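Local coordinates for amine Dehydrogenase (Pseudomonas putida, PDB 1JMX), which probably transfers electrons through its two covalently bound c-type hemes as the heme-carrying subunit of a quinohemoprotein amine dehydrogenase, at residues A[88-93]-A[103-108]. Sequence-based numbering, arbitrary orientation.
With HEC (heme c), chain E.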
loop_
_atom_site.group_PDB
_atom_site.type_symbol
_atom_site.label_atom_id
_atom_site.label_comp_id
_atom_site.label_asym_id
_atom_site.label_seq_id
_atom_site.Cartn_x
_atom_site.Cartn_y
_atom_site.Cartn_z
ATOM N N THR A 88 5.447 4.401 -11.629
ATOM C CA THR A 88 5.270 3.506 -12.766
ATOM C C THR A 88 3.903 2.845 -12.713
ATOM O O THR A 88 3.486 2.333 -11.677
ATOM C CB THR A 88 6.356 2.397 -12.798
ATOM O OG1 THR A 88 7.643 2.982 -13.048
ATOM C CG2 THR A 88 6.068 1.370 -13.884
ATOM N N VAL A 89 3.190 2.921 -13.831
ATOM C CA VAL A 89 1.875 2.312 -13.960
ATOM C C VAL A 89 2.149 0.922 -14.520
ATOM O O VAL A 89 2.546 0.773 -15.671
ATOM C CB VAL A 89 0.972 3.115 -14.931
ATOM C CG1 VAL A 89 -0.394 2.463 -15.036
ATOM C CG2 VAL A 89 0.824 4.554 -14.443
ATOM N N GLU A 90 1.991 -0.090 -13.680
ATOM C CA GLU A 90 2.254 -1.463 -14.094
ATOM C C GLU A 90 1.268 -2.036 -15.095
ATOM O O GLU A 90 0.074 -1.745 -15.048
ATOM C CB GLU A 90 2.340 -2.382 -12.880
ATOM C CG GLU A 90 3.430 -2.006 -11.915
ATOM C CD GLU A 90 3.671 -3.078 -10.895
ATOM O OE1 GLU A 90 2.721 -3.426 -10.174
ATOM O OE2 GLU A 90 4.806 -3.579 -10.823
ATOM N N GLN A 91 1.793 -2.861 -15.994
ATOM C CA GLN A 91 0.986 -3.517 -17.015
ATOM C C GLN A 91 1.190 -5.034 -17.033
ATOM O O GLN A 91 1.986 -5.556 -17.812
ATOM C CB GLN A 91 1.263 -2.925 -18.410
ATOM C CG GLN A 91 0.570 -1.577 -18.694
ATOM C CD GLN A 91 -0.956 -1.593 -18.449
ATOM O OE1 GLN A 91 -1.697 -2.470 -18.940
ATOM N NE2 GLN A 91 -1.431 -0.601 -17.694
ATOM N N PHE A 92 0.502 -5.720 -16.126
ATOM C CA PHE A 92 0.545 -7.180 -16.028
ATOM C C PHE A 92 -0.874 -7.655 -16.318
ATOM O O PHE A 92 -1.804 -6.845 -16.345
ATOM C CB PHE A 92 0.920 -7.634 -14.608
ATOM C CG PHE A 92 2.354 -7.397 -14.241
ATOM C CD1 PHE A 92 3.339 -8.291 -14.632
ATOM C CD2 PHE A 92 2.716 -6.295 -13.480
ATOM C CE1 PHE A 92 4.672 -8.095 -14.265
ATOM C CE2 PHE A 92 4.040 -6.085 -13.106
ATOM C CZ PHE A 92 5.024 -6.988 -13.500
ATOM N N ASP A 93 -1.044 -8.958 -16.520
ATOM C CA ASP A 93 -2.368 -9.522 -16.774
ATOM C C ASP A 93 -3.237 -9.359 -15.519
ATOM O O ASP A 93 -2.709 -9.230 -14.417
ATOM C CB ASP A 93 -2.251 -10.994 -17.193
ATOM C CG ASP A 93 -1.482 -11.836 -16.191
ATOM O OD1 ASP A 93 -0.286 -11.548 -15.964
ATOM O OD2 ASP A 93 -2.074 -12.790 -15.642
ATOM N N CYS A 103 -1.405 -5.372 -3.507
ATOM C CA CYS A 103 -0.818 -4.934 -2.248
ATOM C C CYS A 103 0.487 -4.234 -2.585
ATOM O O CYS A 103 0.636 -3.031 -2.378
ATOM C CB CYS A 103 -0.551 -6.158 -1.380
ATOM S SG CYS A 103 -1.978 -6.673 -0.444
ATOM N N HIS A 104 1.450 -5.027 -3.041
ATOM C CA HIS A 104 2.737 -4.524 -3.476
ATOM C C HIS A 104 2.710 -4.627 -5.004
ATOM O O HIS A 104 1.729 -5.092 -5.583
ATOM C CB HIS A 104 3.895 -5.341 -2.876
ATOM C CG HIS A 104 3.738 -6.828 -3.005
ATOM N ND1 HIS A 104 3.831 -7.494 -4.207
ATOM C CD2 HIS A 104 3.496 -7.776 -2.072
ATOM C CE1 HIS A 104 3.653 -8.786 -4.012
ATOM N NE2 HIS A 104 3.448 -8.986 -2.723
ATOM N N SER A 105 3.785 -4.206 -5.651
ATOM C CA SER A 105 3.865 -4.242 -7.105
ATOM C C SER A 105 3.913 -5.660 -7.663
ATOM O O SER A 105 4.284 -6.598 -6.967
ATOM C CB SER A 105 5.113 -3.487 -7.572
ATOM O OG SER A 105 6.289 -4.211 -7.264
ATOM N N GLY A 106 3.514 -5.807 -8.921
ATOM C CA GLY A 106 3.573 -7.092 -9.585
ATOM C C GLY A 106 5.010 -7.347 -10.016
ATOM O O GLY A 106 5.367 -8.474 -10.337
ATOM N N ALA A 107 5.828 -6.292 -10.038
ATOM C CA ALA A 107 7.238 -6.390 -10.417
ATOM C C ALA A 107 8.040 -7.157 -9.369
ATOM O O ALA A 107 9.022 -7.809 -9.699
ATOM C CB ALA A 107 7.835 -5.013 -10.624
ATOM N N ARG A 108 7.621 -7.056 -8.107
ATOM C CA ARG A 108 8.270 -7.750 -6.994
ATOM C C ARG A 108 8.176 -9.264 -7.223
ATOM O O ARG A 108 9.066 -10.022 -6.852
ATOM C CB ARG A 108 7.591 -7.371 -5.674
ATOM C CG ARG A 108 8.156 -8.070 -4.454
ATOM C CD ARG A 108 7.357 -7.781 -3.198
ATOM N NE ARG A 108 7.519 -6.408 -2.736
ATOM C CZ ARG A 108 7.072 -5.953 -1.571
ATOM N NH1 ARG A 108 6.434 -6.761 -0.742
ATOM N NH2 ARG A 108 7.244 -4.686 -1.240
HETATM FE FE HEC E . 3.253 -10.673 -1.594
HETATM C CHA HEC E . 6.173 -10.155 -0.053
HETATM C CHB HEC E . 4.846 -12.605 -3.859
HETATM C CHC HEC E . 0.286 -11.362 -3.074
HETATM C CHD HEC E . 1.662 -8.732 0.742
HETATM N NA HEC E . 5.102 -11.230 -1.903
HETATM C C1A HEC E . 6.202 -10.921 -1.171
HETATM C C2A HEC E . 7.393 -11.513 -1.711
HETATM C C3A HEC E . 7.017 -12.190 -2.794
HETATM C C4A HEC E . 5.593 -12.026 -2.902
HETATM C CMA HEC E . 7.914 -12.996 -3.717
HETATM C CAA HEC E . 8.782 -11.387 -1.125
HETATM C CBA HEC E . 9.122 -12.794 -0.636
HETATM C CGA HEC E . 10.460 -12.974 0.034
HETATM O O1A HEC E . 11.224 -12.036 0.188
HETATM O O2A HEC E . 10.739 -14.087 0.425
HETATM N NB HEC E . 2.689 -11.736 -3.126
HETATM C C1B HEC E . 3.488 -12.497 -3.980
HETATM C C2B HEC E . 2.754 -13.190 -4.985
HETATM C C3B HEC E . 1.449 -12.869 -4.757
HETATM C C4B HEC E . 1.416 -11.944 -3.617
HETATM C CMB HEC E . 3.334 -14.121 -6.069
HETATM C CAB HEC E . 0.302 -13.431 -5.583
HETATM C CBB HEC E . -0.527 -14.524 -4.903
HETATM N NC HEC E . 1.382 -10.133 -1.255
HETATM C C1C HEC E . 0.270 -10.506 -1.977
HETATM C C2C HEC E . -0.927 -9.912 -1.456
HETATM C C3C HEC E . -0.559 -9.170 -0.409
HETATM C C4C HEC E . 0.884 -9.315 -0.259
HETATM C CMC HEC E . -2.334 -10.111 -2.024
HETATM C CAC HEC E . -1.512 -8.256 0.329
HETATM C CBC HEC E . -2.315 -8.770 1.509
HETATM N ND HEC E . 3.790 -9.664 0.006
HETATM C C1D HEC E . 3.029 -8.909 0.875
HETATM C C2D HEC E . 3.847 -8.342 1.951
HETATM C C3D HEC E . 5.125 -8.790 1.677
HETATM C C4D HEC E . 5.052 -9.565 0.503
HETATM C CMD HEC E . 3.360 -7.463 3.099
HETATM C CAD HEC E . 6.461 -8.582 2.401
HETATM C CBD HEC E . 6.476 -7.678 3.588
HETATM C CGD HEC E . 6.879 -6.296 3.198
HETATM O O1D HEC E . 6.688 -5.927 2.017
HETATM O O2D HEC E . 7.392 -5.555 4.066
#
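Just past the CXXCH heme-attachment motif of the second heme c, the turn that leads into helix 107-110 is held on the side away from the heme by E90 and F92, two side chains of the loop before helix 94-100. The carboxylate of E90 takes two successive backbone N-H groups. E90 OE1 receives G106 N on its syn lone pair, almost straight (2.8 Å, N-H...O angle 171°), whereas A107 N reaches E90 OE2 (3.0 Å) along a more bent path, also on the syn side but 21° out of the carboxylate plane. E90 OE2 is also hydrogen-bonded to Y80 OH. Replacing E90 by an alanine would probably leave the N-H groups of G106 and A107 without their acceptors, deprive the Y80 hydroxyl of this partner and give the turn more freedom to shift. Beside the carboxylate, F92 has CG anti to its own carbonyl carbon (chi1 -72°), which brings the ring in against G106, with CE2 3.5 Å from G106 C. E90 CD lies at the edge of this ring, in its plane. A side chain at position 106 would run into F92, so glycine suits the spot.

On the heme side of the turn, S105 O accepts from H104 ND1 (2.9 Å), a bond in the imidazole plane that, together with the iron bond, helps set the ring's rotation; H104 NE2 binds the iron at 2.0 Å, and H126 is the other axial ligand. R108 lays its CD over one face of that imidazole and donates from NH1 to propionate oxygen O1D of the heme (2.9 Å). C103 SG is bonded to heme CAC as a thioether of the CXXCH motif. A backbone carbonyl holding ND1 of the axial histidine is a second-shell feature familiar from c-type cytochromes.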